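GTPase-activating protein skywalker (PDB 5HJQ) acts through its TBC domain as a GTPase-activating protein for Rab35 in synaptic vesicle protein recycling, and binds phosphoinositides. Local coordinates at residues K249-K252 with S253-S256; W240-V243 with M244-K248. One frame throughout, in Å; residues are numbered along the deposited sequence.

In the fold
Both contacts are local and lie in series within the all-helical TBC domain, which makes up most of this construct. Interaction 2 comes first, inside helix 233-250; interaction 1 follows, where that helix ends and helix 252-261 begins. Their centres are about 10 Å apart, and they meet through Thr255, which packs against the backbone of Ala247 and Lys248. Helix 300-317, which carries Lys300 and Arg304 of the phosphoinositide pocket, packs against side chains of both. Interaction 2 lies closer to that pocket: the side chain of Ile246 is about 4 Å from that of Leu360 and about 11 Å from the bound inositol trisphosphate.

Interaction 1 of 2, residues K249-K252 with S253-S256; sequences KHTK and SATS
Ser256 and Thr255 both turn their hydroxyls back onto the carbonyl oxygen of Lys252 in the first turn of helix 252-261, just past the break that separates it from helix 233-250. Thr251 sits at the N-cap position between helices 233-250 and 252-261 of the all-helical TBC domain. The oxygen of Lys252 receives three bonds. Ser256 N reaches Lys252 O at 2.9 Å as the regular helical bond, while Ser256 OG comes to the same oxygen from above the carbonyl plane, 36° out of it. Thr255 OG1 comes from the opposite face of that carbonyl, with a C=O...OG1 angle of only 104° at Lys252 O. The Thr255 hydroxyl gets there because chi1 of 47° sets OG1 between its own backbone N and carbonyl carbon, leaving the methyl CG2 beside the N.

The side chain of Thr251 makes no capping bond; its hydroxyl is instead hydrogen-bonded to Asn311 OD1 of helix 300-317, tying the break to the neighbouring helix. Thr251 O accepts Thr255 N at 3.3 Å, nearly in line with the C=O bond. Beside this bond, the methyl CB of Ala254 packs on Thr251 OG1 at 3.2 Å.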
ATOM      1  N   LYS A 249     -15.309  -7.716  13.570  1.00 66.94           N
ATOM      2  CA  LYS A 249     -15.077  -7.848  15.007  1.00 65.05           C
ATOM      3  C   LYS A 249     -14.316  -6.657  15.607  1.00 65.53           C
ATOM      4  O   LYS A 249     -14.729  -6.113  16.633  1.00 61.96           O
ATOM      5  CB  LYS A 249     -14.338  -9.152  15.314  1.00 65.71           C
ATOM      6  CG  LYS A 249     -15.202 -10.396  15.163  1.00 81.08           C
ATOM      7  CD  LYS A 249     -15.067 -11.325  16.371  1.00 83.19           C
ATOM      8  CE  LYS A 249     -15.770 -12.660  16.140  1.00 81.52           C
ATOM      9  NZ  LYS A 249     -17.241 -12.509  15.942  1.00 92.82           N
ATOM     10  N   HIS A 250     -13.221  -6.244  14.968  1.00 59.87           N
ATOM     11  CA  HIS A 250     -12.370  -5.194  15.533  1.00 58.91           C
ATOM     12  C   HIS A 250     -12.900  -3.776  15.327  1.00 57.45           C
ATOM     13  O   HIS A 250     -12.548  -2.863  16.074  1.00 54.67           O
ATOM     14  CB  HIS A 250     -10.951  -5.296  14.969  1.00 55.89           C
ATOM     15  CG  HIS A 250     -10.078  -6.256  15.714  1.00 49.67           C
ATOM     16  ND1 HIS A 250      -9.382  -5.897  16.848  1.00 53.29           N
ATOM     17  CD2 HIS A 250      -9.793  -7.561  15.495  1.00 54.69           C
ATOM     18  CE1 HIS A 250      -8.701  -6.938  17.292  1.00 58.27           C
ATOM     19  NE2 HIS A 250      -8.933  -7.961  16.489  1.00 58.67           N
ATOM     20  N   THR A 251     -13.743  -3.580  14.320  1.00 62.17           N
ATOM     21  CA  THR A 251     -14.412  -2.294  14.165  1.00 62.67           C
ATOM     22  C   THR A 251     -15.915  -2.534  13.946  1.00 57.88           C
ATOM     23  O   THR A 251     -16.558  -1.923  13.089  1.00 57.00           O
ATOM     24  CB  THR A 251     -13.771  -1.448  13.021  1.00 63.49           C
ATOM     25  OG1 THR A 251     -14.342  -0.133  13.006  1.00 68.00           O
ATOM     26  CG2 THR A 251     -13.929  -2.100  11.654  1.00 54.08           C
ATOM     27  N   LYS A 252     -16.459  -3.422  14.777  1.00 63.98           N
ATOM     28  CA  LYS A 252     -17.856  -3.848  14.708  1.00 60.87           C
ATOM     29  C   LYS A 252     -18.852  -2.692  14.727  1.00 60.54           C
ATOM     30  O   LYS A 252     -19.879  -2.740  14.048  1.00 56.80           O
ATOM     31  CB  LYS A 252     -18.166  -4.803  15.863  1.00 64.58           C
ATOM     32  CG  LYS A 252     -19.582  -5.355  15.846  1.00 66.55           C
ATOM     33  CD  LYS A 252     -19.815  -6.377  16.950  1.00 76.35           C
ATOM     34  CE  LYS A 252     -18.999  -7.643  16.732  1.00 79.13           C
ATOM     35  NZ  LYS A 252     -19.449  -8.746  17.636  1.00 85.07           N
ATOM     36  N   SER A 253     -18.549  -1.654  15.501  1.00 57.49           N
ATOM     37  CA  SER A 253     -19.433  -0.499  15.597  1.00 58.46           C
ATOM     38  C   SER A 253     -19.539   0.237  14.270  1.00 63.19           C
ATOM     39  O   SER A 253     -20.631   0.625  13.851  1.00 59.42           O
ATOM     40  CB  SER A 253     -18.949   0.457  16.683  1.00 57.94           C
ATOM     41  OG  SER A 253     -18.978  -0.172  17.952  1.00 61.76           O
ATOM     42  N   ALA A 254     -18.401   0.415  13.606  1.00 63.18           N
ATOM     43  CA  ALA A 254     -18.366   1.112  12.327  1.00 60.26           C
ATOM     44  C   ALA A 254     -19.176   0.381  11.260  1.00 58.79           C
ATOM     45  O   ALA A 254     -19.890   1.004  10.477  1.00 62.08           O
ATOM     46  CB  ALA A 254     -16.939   1.288  11.866  1.00 60.41           C
ATOM     47  N   THR A 255     -19.060  -0.943  11.233  1.00 54.60           N
ATOM     48  CA  THR A 255     -19.750  -1.757  10.236  1.00 56.98           C
ATOM     49  C   THR A 255     -21.244  -1.881  10.539  1.00 63.15           C
ATOM     50  O   THR A 255     -22.069  -1.903   9.628  1.00 60.76           O
ATOM     51  CB  THR A 255     -19.133  -3.163  10.140  1.00 55.31           C
ATOM     52  OG1 THR A 255     -18.966  -3.702  11.456  1.00 57.48           O
ATOM     53  CG2 THR A 255     -17.778  -3.105   9.455  1.00 60.41           C
ATOM     54  N   SER A 256     -21.588  -1.967  11.820  1.00 58.53           N
ATOM     55  CA  SER A 256     -22.988  -1.973  12.227  1.00 61.44           C
ATOM     56  C   SER A 256     -23.612  -0.626  11.894  1.00 64.36           C
ATOM     57  O   SER A 256     -24.772  -0.548  11.489  1.00 67.14           O
ATOM     58  CB  SER A 256     -23.124  -2.276  13.721  1.00 60.13           C
ATOM     59  OG  SER A 256     -22.640  -3.574  14.025  1.00 61.97           O
TER

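Interaction 2 of 2, residues W240-V243 with M244-K248; sequences WKTV and MQIAK
Thr242 and Ile246 lie side by side one helical turn apart, pointing the same way, with the methyl CG2 of Thr242 3.9 Å from CD1 of Ile246. The Ile246 branch also runs past the backbone: CG1, placed beside its own N by chi1 of -62°, comes within 3.3 Å of Thr242 O. Thr242 O also accepts Ile246 N at 2.9 Å. The hydroxyl of Thr242 turns back along the chain to bond Val238 O, which fixes the rotation of the side chain and leaves CG2 for Ile246.

These are i to i+4 pairings of a regular alpha-helix, 233-250 of the TBC domain, and the ladder continues with Gln245 N to Lys241 O and Ala247 N to Val243 O. Met244 N meets Trp240 O less squarely, 42° out of the carbonyl plane.

Farther out, Ile246 packs on Tyr303 and Leu307 of helix 300-317 and on Leu360 of the phosphoinositide pocket. An alanine here is likely to open a gap beside Leu360, Tyr303 and Leu307 and leave the Thr242 methyl without its neighbour. On the flank that carries Val243, Met244 and Ala247, all three side chains touch Phe271. Lys241 sets CG over the rim of one face of the Trp240 ring, 3.6 Å above its plane, and extends to a salt bridge with Glu237.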
ATOM      1  N   TRP A 240      -9.801  -9.094   0.571  1.00 54.95           N
ATOM      2  CA  TRP A 240     -10.793  -8.126   1.041  1.00 61.40           C
ATOM      3  C   TRP A 240     -11.894  -8.803   1.849  1.00 56.76           C
ATOM      4  O   TRP A 240     -12.560  -8.150   2.652  1.00 52.30           O
ATOM      5  CB  TRP A 240     -11.396  -7.306  -0.114  1.00 61.21           C
ATOM      6  CG  TRP A 240     -12.263  -8.017  -1.131  1.00 64.08           C
ATOM      7  CD1 TRP A 240     -11.916  -8.336  -2.410  1.00 61.99           C
ATOM      8  CD2 TRP A 240     -13.634  -8.431  -0.976  1.00 62.91           C
ATOM      9  NE1 TRP A 240     -12.969  -8.943  -3.053  1.00 66.51           N
ATOM     10  CE2 TRP A 240     -14.034  -9.012  -2.196  1.00 61.42           C
ATOM     11  CE3 TRP A 240     -14.552  -8.377   0.078  1.00 65.06           C
ATOM     12  CZ2 TRP A 240     -15.308  -9.543  -2.387  1.00 66.56           C
ATOM     13  CZ3 TRP A 240     -15.816  -8.902  -0.114  1.00 62.73           C
ATOM     14  CH2 TRP A 240     -16.183  -9.477  -1.337  1.00 67.69           C
ATOM     15  N   LYS A 241     -12.072 -10.106   1.660  1.00 54.86           N
ATOM     16  CA  LYS A 241     -12.979 -10.859   2.518  1.00 63.15           C
ATOM     17  C   LYS A 241     -12.364 -11.045   3.901  1.00 60.18           C
ATOM     18  O   LYS A 241     -13.058 -10.949   4.911  1.00 63.67           O
ATOM     19  CB  LYS A 241     -13.329 -12.213   1.897  1.00 60.69           C
ATOM     20  CG  LYS A 241     -14.425 -12.132   0.852  1.00 60.63           C
ATOM     21  CD  LYS A 241     -14.697 -13.477   0.210  1.00 61.05           C
ATOM     22  CE  LYS A 241     -15.806 -13.361  -0.824  1.00 70.59           C
ATOM     23  NZ  LYS A 241     -15.952 -14.588  -1.651  1.00 72.18           N
ATOM     24  N   THR A 242     -11.062 -11.304   3.944  1.00 62.90           N
ATOM     25  CA  THR A 242     -10.341 -11.385   5.211  1.00 64.66           C
ATOM     26  C   THR A 242     -10.466 -10.079   5.990  1.00 62.32           C
ATOM     27  O   THR A 242     -10.843 -10.076   7.161  1.00 64.33           O
ATOM     28  CB  THR A 242      -8.854 -11.701   4.995  1.00 59.65           C
ATOM     29  OG1 THR A 242      -8.723 -13.008   4.422  1.00 62.65           O
ATOM     30  CG2 THR A 242      -8.102 -11.654   6.314  1.00 63.04           C
ATOM     31  N   VAL A 243     -10.158  -8.973   5.321  1.00 57.15           N
ATOM     32  CA  VAL A 243     -10.305  -7.642   5.898  1.00 53.76           C
ATOM     33  C   VAL A 243     -11.734  -7.387   6.388  1.00 59.26           C
ATOM     34  O   VAL A 243     -11.939  -6.748   7.424  1.00 56.26           O
ATOM     35  CB  VAL A 243      -9.906  -6.559   4.876  1.00 48.51           C
ATOM     36  CG1 VAL A 243     -10.202  -5.173   5.417  1.00 46.41           C
ATOM     37  CG2 VAL A 243      -8.426  -6.694   4.513  1.00 59.18           C
ATOM     38  N   MET A 244     -12.720  -7.893   5.649  1.00 57.79           N
ATOM     39  CA  MET A 244     -14.116  -7.774   6.063  1.00 56.20           C
ATOM     40  C   MET A 244     -14.368  -8.511   7.368  1.00 57.10           C
ATOM     41  O   MET A 244     -14.984  -7.973   8.287  1.00 59.89           O
ATOM     42  CB  MET A 244     -15.060  -8.312   4.988  1.00 60.05           C
ATOM     43  CG  MET A 244     -16.423  -8.722   5.535  1.00 64.31           C
ATOM     44  SD  MET A 244     -17.651  -8.957   4.244  1.00 67.32           S
ATOM     45  CE  MET A 244     -17.771  -7.281   3.652  1.00 58.45           C
ATOM     46  N   GLN A 245     -13.892  -9.750   7.434  1.00 59.60           N
ATOM     47  CA  GLN A 245     -14.034 -10.575   8.626  1.00 59.46           C
ATOM     48  C   GLN A 245     -13.379  -9.927   9.844  1.00 60.94           C
ATOM     49  O   GLN A 245     -13.945  -9.930  10.937  1.00 61.32           O
ATOM     50  CB  GLN A 245     -13.437 -11.961   8.377  1.00 64.18           C
ATOM     51  CG  GLN A 245     -12.986 -12.687   9.631  1.00 71.63           C
ATOM     52  CD  GLN A 245     -11.796 -13.597   9.372  1.00 87.14           C
ATOM     53  OE1 GLN A 245     -11.678 -14.194   8.300  1.00 92.75           O
ATOM     54  NE2 GLN A 245     -10.901 -13.699  10.351  1.00 84.31           N
ATOM     55  N   ILE A 246     -12.190  -9.365   9.647  1.00 61.59           N
ATOM     56  CA  ILE A 246     -11.462  -8.709  10.730  1.00 58.91           C
ATOM     57  C   ILE A 246     -12.196  -7.457  11.196  1.00 55.50           C
ATOM     58  O   ILE A 246     -12.294  -7.182  12.394  1.00 57.85           O
ATOM     59  CB  ILE A 246     -10.032  -8.330  10.297  1.00 59.31           C
ATOM     60  CG1 ILE A 246      -9.231  -9.583   9.942  1.00 63.53           C
ATOM     61  CG2 ILE A 246      -9.330  -7.540  11.390  1.00 52.16           C
ATOM     62  CD1 ILE A 246      -7.854  -9.287   9.382  1.00 66.39           C
ATOM     63  N   ALA A 247     -12.717  -6.704  10.237  1.00 50.94           N
ATOM     64  CA  ALA A 247     -13.423  -5.468  10.533  1.00 53.55           C
ATOM     65  C   ALA A 247     -14.755  -5.725  11.242  1.00 61.67           C
ATOM     66  O   ALA A 247     -15.207  -4.905  12.040  1.00 59.16           O
ATOM     67  CB  ALA A 247     -13.644  -4.688   9.265  1.00 55.86           C
ATOM     68  N   LYS A 248     -15.381  -6.861  10.952  1.00 56.61           N
ATOM     69  CA  LYS A 248     -16.647  -7.210  11.594  1.00 65.98           C
ATOM     70  C   LYS A 248     -16.501  -7.348  13.109  1.00 63.91           C
ATOM     71  O   LYS A 248     -17.450  -7.114  13.850  1.00 63.74           O
ATOM     72  CB  LYS A 248     -17.216  -8.504  11.003  1.00 65.67           C
ATOM     73  CG  LYS A 248     -18.086  -8.301   9.770  1.00 62.72           C
ATOM     74  CD  LYS A 248     -18.520  -9.638   9.184  1.00 64.60           C
ATOM     75  CE  LYS A 248     -19.450  -9.462   7.989  1.00 72.30           C
ATOM     76  NZ  LYS A 248     -20.849  -9.114   8.388  1.00 74.73           N
TER